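Local coordinates for tudor and KH domain-containing protein homolog (Drosophila melanogaster, PDB 5YGB) that helps silence transposons in the germline through the piRNA pathway, its extended Tudor domain binding the N-terminus of Piwi, at residues Val167-Pro173 and Glu185-Gly191; Pro15-Gln21 and Gln122-Leu128. The protein carries 1 engineered substitution. One frame throughout, in Å; residues are numbered along the deposited sequence.

Interaction 1: Val167-Pro173 and Glu185-Gly191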
# COMPACT_ATOMS: atom_id res chain seq x y z
N VAL A 167 12.97 -11.05 8.53
CA VAL A 167 13.64 -12.30 8.92
C VAL A 167 13.81 -13.27 7.76
O VAL A 167 14.48 -14.29 7.91
CB VAL A 167 12.89 -13.02 10.06
CG1 VAL A 167 12.87 -12.15 11.31
CG2 VAL A 167 11.49 -13.43 9.62
N THR A 168 13.21 -12.97 6.61
CA THR A 168 13.32 -13.84 5.44
C THR A 168 12.86 -13.08 4.20
O THR A 168 12.34 -11.97 4.31
CB THR A 168 12.49 -15.14 5.61
OG1 THR A 168 12.83 -16.08 4.58
CG2 THR A 168 11.00 -14.84 5.57
N TYR A 169 13.06 -13.69 3.03
CA TYR A 169 12.59 -13.18 1.74
C TYR A 169 11.97 -14.30 0.93
O TYR A 169 12.40 -15.46 1.05
CB TYR A 169 13.72 -12.56 0.91
CG TYR A 169 14.27 -11.26 1.43
CD1 TYR A 169 13.66 -10.05 1.13
CD2 TYR A 169 15.41 -11.25 2.23
CE1 TYR A 169 14.16 -8.86 1.63
CE2 TYR A 169 15.91 -10.07 2.72
CZ TYR A 169 15.29 -8.88 2.42
OH TYR A 169 15.81 -7.72 2.92
N LYS A 170 11.00 -13.97 0.09
CA LYS A 170 10.44 -14.95 -0.83
C LYS A 170 10.38 -14.35 -2.22
O LYS A 170 10.12 -13.16 -2.38
CB LYS A 170 9.06 -15.44 -0.38
CG LYS A 170 7.90 -14.55 -0.78
CD LYS A 170 6.57 -15.31 -0.78
CE LYS A 170 6.14 -15.68 0.63
NZ LYS A 170 4.73 -16.19 0.68
N GLU A 171 10.65 -15.17 -3.22
CA GLU A 171 10.55 -14.74 -4.59
C GLU A 171 9.10 -14.42 -4.90
O GLU A 171 8.21 -15.20 -4.57
CB GLU A 171 11.08 -15.83 -5.53
CG GLU A 171 11.74 -15.30 -6.78
CD GLU A 171 12.10 -16.41 -7.74
OE1 GLU A 171 11.56 -17.53 -7.60
OE2 GLU A 171 12.93 -16.16 -8.63
N ARG A 172 8.87 -13.28 -5.52
CA ARG A 172 7.52 -12.93 -5.95
C ARG A 172 7.03 -13.93 -6.98
O ARG A 172 7.75 -14.26 -7.92
CB ARG A 172 7.47 -11.52 -6.52
CG ARG A 172 7.18 -10.46 -5.48
CD ARG A 172 6.84 -9.13 -6.14
NE ARG A 172 6.43 -8.12 -5.17
CZ ARG A 172 7.27 -7.31 -4.53
NH1 ARG A 172 8.57 -7.39 -4.76
NH2 ARG A 172 6.81 -6.43 -3.66
N PRO A 173 5.80 -14.42 -6.81
CA PRO A 173 5.18 -15.31 -7.79
C PRO A 173 4.84 -14.55 -9.07
O PRO A 173 4.95 -13.32 -9.11
CB PRO A 173 3.92 -15.79 -7.08
CG PRO A 173 3.58 -14.69 -6.15
CD PRO A 173 4.90 -14.15 -5.67
N GLU A 185 7.72 -10.38 -11.09
CA GLU A 185 8.09 -11.76 -10.78
C GLU A 185 9.60 -11.88 -10.59
O GLU A 185 10.37 -11.34 -11.39
CB GLU A 185 7.61 -12.70 -11.89
CG GLU A 185 8.19 -14.10 -11.84
CD GLU A 185 7.87 -14.90 -13.09
OE1 GLU A 185 7.05 -14.42 -13.91
OE2 GLU A 185 8.43 -16.00 -13.26
N GLY A 186 10.02 -12.57 -9.54
CA GLY A 186 11.43 -12.80 -9.30
C GLY A 186 12.06 -11.85 -8.30
O GLY A 186 13.15 -12.11 -7.78
N THR A 187 11.39 -10.73 -8.04
CA THR A 187 11.89 -9.74 -7.08
C THR A 187 11.64 -10.23 -5.65
O THR A 187 10.75 -11.05 -5.42
CB THR A 187 11.23 -8.37 -7.30
OG1 THR A 187 9.81 -8.50 -7.17
CG2 THR A 187 11.56 -7.84 -8.69
N PRO A 188 12.44 -9.73 -4.68
CA PRO A 188 12.32 -10.26 -3.32
C PRO A 188 11.24 -9.57 -2.48
O PRO A 188 11.24 -8.35 -2.33
CB PRO A 188 13.72 -10.01 -2.74
CG PRO A 188 14.20 -8.81 -3.45
CD PRO A 188 13.58 -8.82 -4.82
N LEU A 189 10.32 -10.37 -1.96
CA LEU A 189 9.30 -9.90 -1.03
C LEU A 189 9.79 -10.13 0.41
O LEU A 189 10.09 -11.26 0.77
CB LEU A 189 8.00 -10.64 -1.28
CG LEU A 189 6.71 -10.22 -0.60
CD1 LEU A 189 6.30 -8.83 -1.06
CD2 LEU A 189 5.62 -11.22 -0.92
N PRO A 190 9.90 -9.06 1.22
CA PRO A 190 10.37 -9.27 2.60
C PRO A 190 9.34 -9.96 3.48
O PRO A 190 8.15 -9.62 3.43
CB PRO A 190 10.62 -7.85 3.13
CG PRO A 190 10.54 -6.95 1.94
CD PRO A 190 9.70 -7.63 0.91
N GLY A 191 9.79 -10.93 4.27
CA GLY A 191 8.97 -11.60 5.26
C GLY A 191 9.33 -11.05 6.61
O GLY A 191 10.50 -11.06 7.00
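This is a long-looped antiparallel beta-hairpin in the SN-like, OB-fold half of the extended Tudor domain, where strand 162-171 pairs with strand 188-195 from Thr168 opposite Gly191 to Glu171 opposite Pro188. Lys170 and Leu189 form a hydrogen-bonded pair, with Lys170 N to Leu189 O at 2.9 Å and Leu189 N to Lys170 O at 2.8 Å. Pro188 and Pro190, which lack an N-H, fall at non-hydrogen-bonded positions, so the pairing loses nothing by them. At one end Val167 and Thr168 both face Gly191 in a classic beta bulge: Gly191 O takes a nearly straight bond from Val167 N (2.9 Å) and a weak one from Thr168 N. Glycine suits this place because any beta carbon would run into Thr168 CG2. On the face carrying Tyr169, Pro188 and Pro190, the phenol ring packs CD1 on Pro188 CB at 3.9 Å. Leu189 points to the other face, beside the aliphatic part of Lys170 and against Phe127. Past the paired strands Arg172 N still donates to Thr187 O, and the side chain runs extended from CG to NE, laying one guanidinium face over Leu189 CD1; NH1 donates to Thr187 OG1 at 2.9 Å and NH2 forms a salt bridge with Glu125. A lysine in its place has no flat group to lay over Leu189 CD1 and would probably leave Thr187 OG1 without its NH1 donor. A chi1 of 59° sets that OG1 between its own backbone N and carbonyl carbon, where it also bonds Lys184 O.

Interaction 2: Pro15-Gln21 and Gln122-Leu128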
# COMPACT_ATOMS: atom_id res chain seq x y z
N PRO A 15 -2.70 -11.66 5.41
CA PRO A 15 -1.47 -11.74 6.21
C PRO A 15 -0.21 -11.98 5.38
O PRO A 15 0.88 -11.70 5.87
CB PRO A 15 -1.73 -12.93 7.15
CG PRO A 15 -3.23 -13.00 7.25
CD PRO A 15 -3.72 -12.62 5.88
N THR A 16 -0.36 -12.48 4.16
CA THR A 16 0.82 -12.67 3.31
C THR A 16 0.88 -11.67 2.16
O THR A 16 1.68 -11.82 1.23
CB THR A 16 0.90 -14.13 2.79
OG1 THR A 16 -0.37 -14.55 2.27
CG2 THR A 16 1.30 -15.06 3.92
N LYS A 17 0.09 -10.60 2.26
CA LYS A 17 0.21 -9.48 1.33
C LYS A 17 -0.30 -8.21 1.99
O LYS A 17 -1.49 -7.96 2.05
CB LYS A 17 -0.54 -9.75 0.03
CG LYS A 17 -0.34 -8.66 -1.02
CD LYS A 17 -1.06 -9.00 -2.32
CE LYS A 17 -0.70 -8.00 -3.41
NZ LYS A 17 -1.32 -8.35 -4.72
N PHE A 18 0.62 -7.41 2.53
CA PHE A 18 0.26 -6.15 3.15
C PHE A 18 1.40 -5.16 2.96
O PHE A 18 2.46 -5.52 2.46
CB PHE A 18 -0.09 -6.34 4.64
CG PHE A 18 1.03 -6.88 5.49
CD1 PHE A 18 1.21 -8.25 5.65
CD2 PHE A 18 1.91 -6.02 6.14
CE1 PHE A 18 2.25 -8.74 6.42
CE2 PHE A 18 2.93 -6.51 6.93
CZ PHE A 18 3.09 -7.88 7.07
N TRP A 19 1.18 -3.91 3.37
CA TRP A 19 2.15 -2.85 3.14
C TRP A 19 2.47 -2.13 4.43
O TRP A 19 1.59 -1.88 5.25
CB TRP A 19 1.63 -1.85 2.09
CG TRP A 19 1.57 -2.41 0.69
CD1 TRP A 19 2.48 -2.21 -0.30
CD2 TRP A 19 0.54 -3.24 0.13
NE1 TRP A 19 2.09 -2.88 -1.45
CE2 TRP A 19 0.90 -3.51 -1.21
CE3 TRP A 19 -0.66 -3.78 0.63
CZ2 TRP A 19 0.11 -4.31 -2.05
CZ3 TRP A 19 -1.45 -4.57 -0.21
CH2 TRP A 19 -1.05 -4.82 -1.54
N VAL A 20 3.75 -1.81 4.60
CA VAL A 20 4.18 -1.04 5.77
C VAL A 20 4.88 0.26 5.38
O VAL A 20 5.47 0.37 4.29
CB VAL A 20 5.12 -1.86 6.70
CG1 VAL A 20 4.45 -3.16 7.12
CG2 VAL A 20 6.44 -2.14 6.03
N GLN A 21 4.79 1.22 6.29
CA GLN A 21 5.47 2.50 6.21
C GLN A 21 6.40 2.62 7.40
O GLN A 21 6.03 2.21 8.50
CB GLN A 21 4.46 3.65 6.26
CG GLN A 21 3.40 3.64 5.15
CD GLN A 21 2.25 4.56 5.47
OE1 GLN A 21 1.92 4.77 6.64
NE2 GLN A 21 1.62 5.11 4.44
N GLN A 122 6.76 5.43 -0.01
CA GLN A 122 6.76 5.05 1.40
C GLN A 122 6.27 3.64 1.74
O GLN A 122 6.55 3.14 2.83
CB GLN A 122 5.94 6.08 2.19
CG GLN A 122 6.62 7.44 2.28
CD GLN A 122 7.87 7.36 3.10
OE1 GLN A 122 7.83 7.02 4.29
NE2 GLN A 122 9.00 7.64 2.48
N ALA A 123 5.52 2.99 0.84
CA ALA A 123 4.94 1.69 1.17
C ALA A 123 5.82 0.55 0.69
O ALA A 123 6.27 0.55 -0.46
CB ALA A 123 3.54 1.55 0.56
N VAL A 124 6.07 -0.41 1.58
CA VAL A 124 6.79 -1.62 1.20
C VAL A 124 5.89 -2.84 1.39
O VAL A 124 5.39 -3.08 2.50
CB VAL A 124 8.07 -1.81 2.00
CG1 VAL A 124 8.74 -3.13 1.61
CG2 VAL A 124 9.03 -0.66 1.75
N GLU A 125 5.69 -3.59 0.32
CA GLU A 125 4.90 -4.82 0.36
C GLU A 125 5.67 -5.91 1.11
O GLU A 125 6.85 -6.13 0.84
CB GLU A 125 4.53 -5.29 -1.05
CG GLU A 125 3.44 -6.33 -1.07
CD GLU A 125 3.23 -6.97 -2.42
OE1 GLU A 125 3.62 -6.35 -3.44
OE2 GLU A 125 2.69 -8.09 -2.47
N CYS A 126 4.98 -6.58 2.03
CA CYS A 126 5.57 -7.62 2.88
C CYS A 126 4.63 -8.79 3.00
O CYS A 126 3.45 -8.69 2.65
CB CYS A 126 5.84 -7.10 4.30
SG CYS A 126 6.93 -5.69 4.47
N PHE A 127 5.15 -9.89 3.53
CA PHE A 127 4.30 -10.95 4.06
C PHE A 127 4.67 -11.23 5.51
O PHE A 127 5.77 -10.88 5.96
CB PHE A 127 4.40 -12.23 3.18
CG PHE A 127 5.73 -12.96 3.26
CD1 PHE A 127 6.81 -12.55 2.48
CD2 PHE A 127 5.88 -14.08 4.05
CE1 PHE A 127 8.02 -13.24 2.52
CE2 PHE A 127 7.08 -14.77 4.09
CZ PHE A 127 8.15 -14.34 3.32
N LEU A 128 3.74 -11.82 6.25
CA LEU A 128 4.01 -12.19 7.63
C LEU A 128 4.75 -13.51 7.64
O LEU A 128 4.24 -14.50 7.14
CB LEU A 128 2.71 -12.30 8.44
CG LEU A 128 2.85 -12.42 9.96
CD1 LEU A 128 3.42 -11.12 10.52
CD2 LEU A 128 1.49 -12.74 10.59
O HOH W 1 2.45 -10.60 -1.26
O HOH W 2 3.33 -3.59 -4.10
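The Phe18 ring carries Cys126 over one face, with the carbonyl Cys126 O 3.7 Å above the plane toward the rim and Cys126 CB in a CH-pi contact on the same side. Its edge looks at the backbone: Pro15 O lies in the ring plane, and Leu128 N is 3.4 Å from Phe18 CE1. A chi1 of 61° sets Phe18 CG between its own backbone N and carbonyl carbon, turning the ring toward strand 124-128, over Cys126; it also meets Phe150, Val192 and Leu194. Cys126 is small enough to fit beneath it, and its SG reaches on to Val20 CG2 at 3.9 Å. On the other side of the sheet, Trp19 lies alongside Glu125, whose CG rests 4.0 Å from the centroid of the five-membered ring, ring and carboxylate planes being 35° apart. At the indole edge, in plane, Trp19 NE1 donates to a water (3.0 Å), which donates in turn to Glu125 OE1. A second water donates to both Glu125 OE2 and Thr16 O. Glutamate suits this place, for its methylenes serve the indole while its carboxylate takes both waters and has Arg172 as a further partner; these would probably favour the charged form. Lys17 lends mainly its aliphatic chain, CG lying 3.4 Å from Glu125 OE2. Backbone bonds pair Phe18 with Cys126 and Val20 with Val124, and Leu128 N reaches Pro15 O at 2.9 Å. Such antiparallel pairing of distant chain parts, with a buried aromatic on each face, Phe18 and Trp19, belongs here to the OB-fold, SN-like half of an extended Tudor domain, joining an N-terminal strand to the one that follows the Tudor core.

How the interactions relate
Both interactions lie in one five-stranded sheet, their centres about 11 Å apart. Strand 124-128 of interaction 2 runs parallel to strand 188-195 of interaction 1, so the two antiparallel pairings sit next to each other; a probable hydrogen bond from Phe127 N to Pro190 O (3.0 Å) and the link from Arg172 to Glu125 join them. Along the chain they come in series: 15-21 meets 122-128 before 167-173 meets 185-191. Interaction 2 spans about a hundred residues that include the separate Tudor sheet, from strand 60-65 to strand 109-111; interaction 1 spans a single loop. The SN-like half is thus assembled from chain on either side of the Tudor core, binding the two into one extended domain.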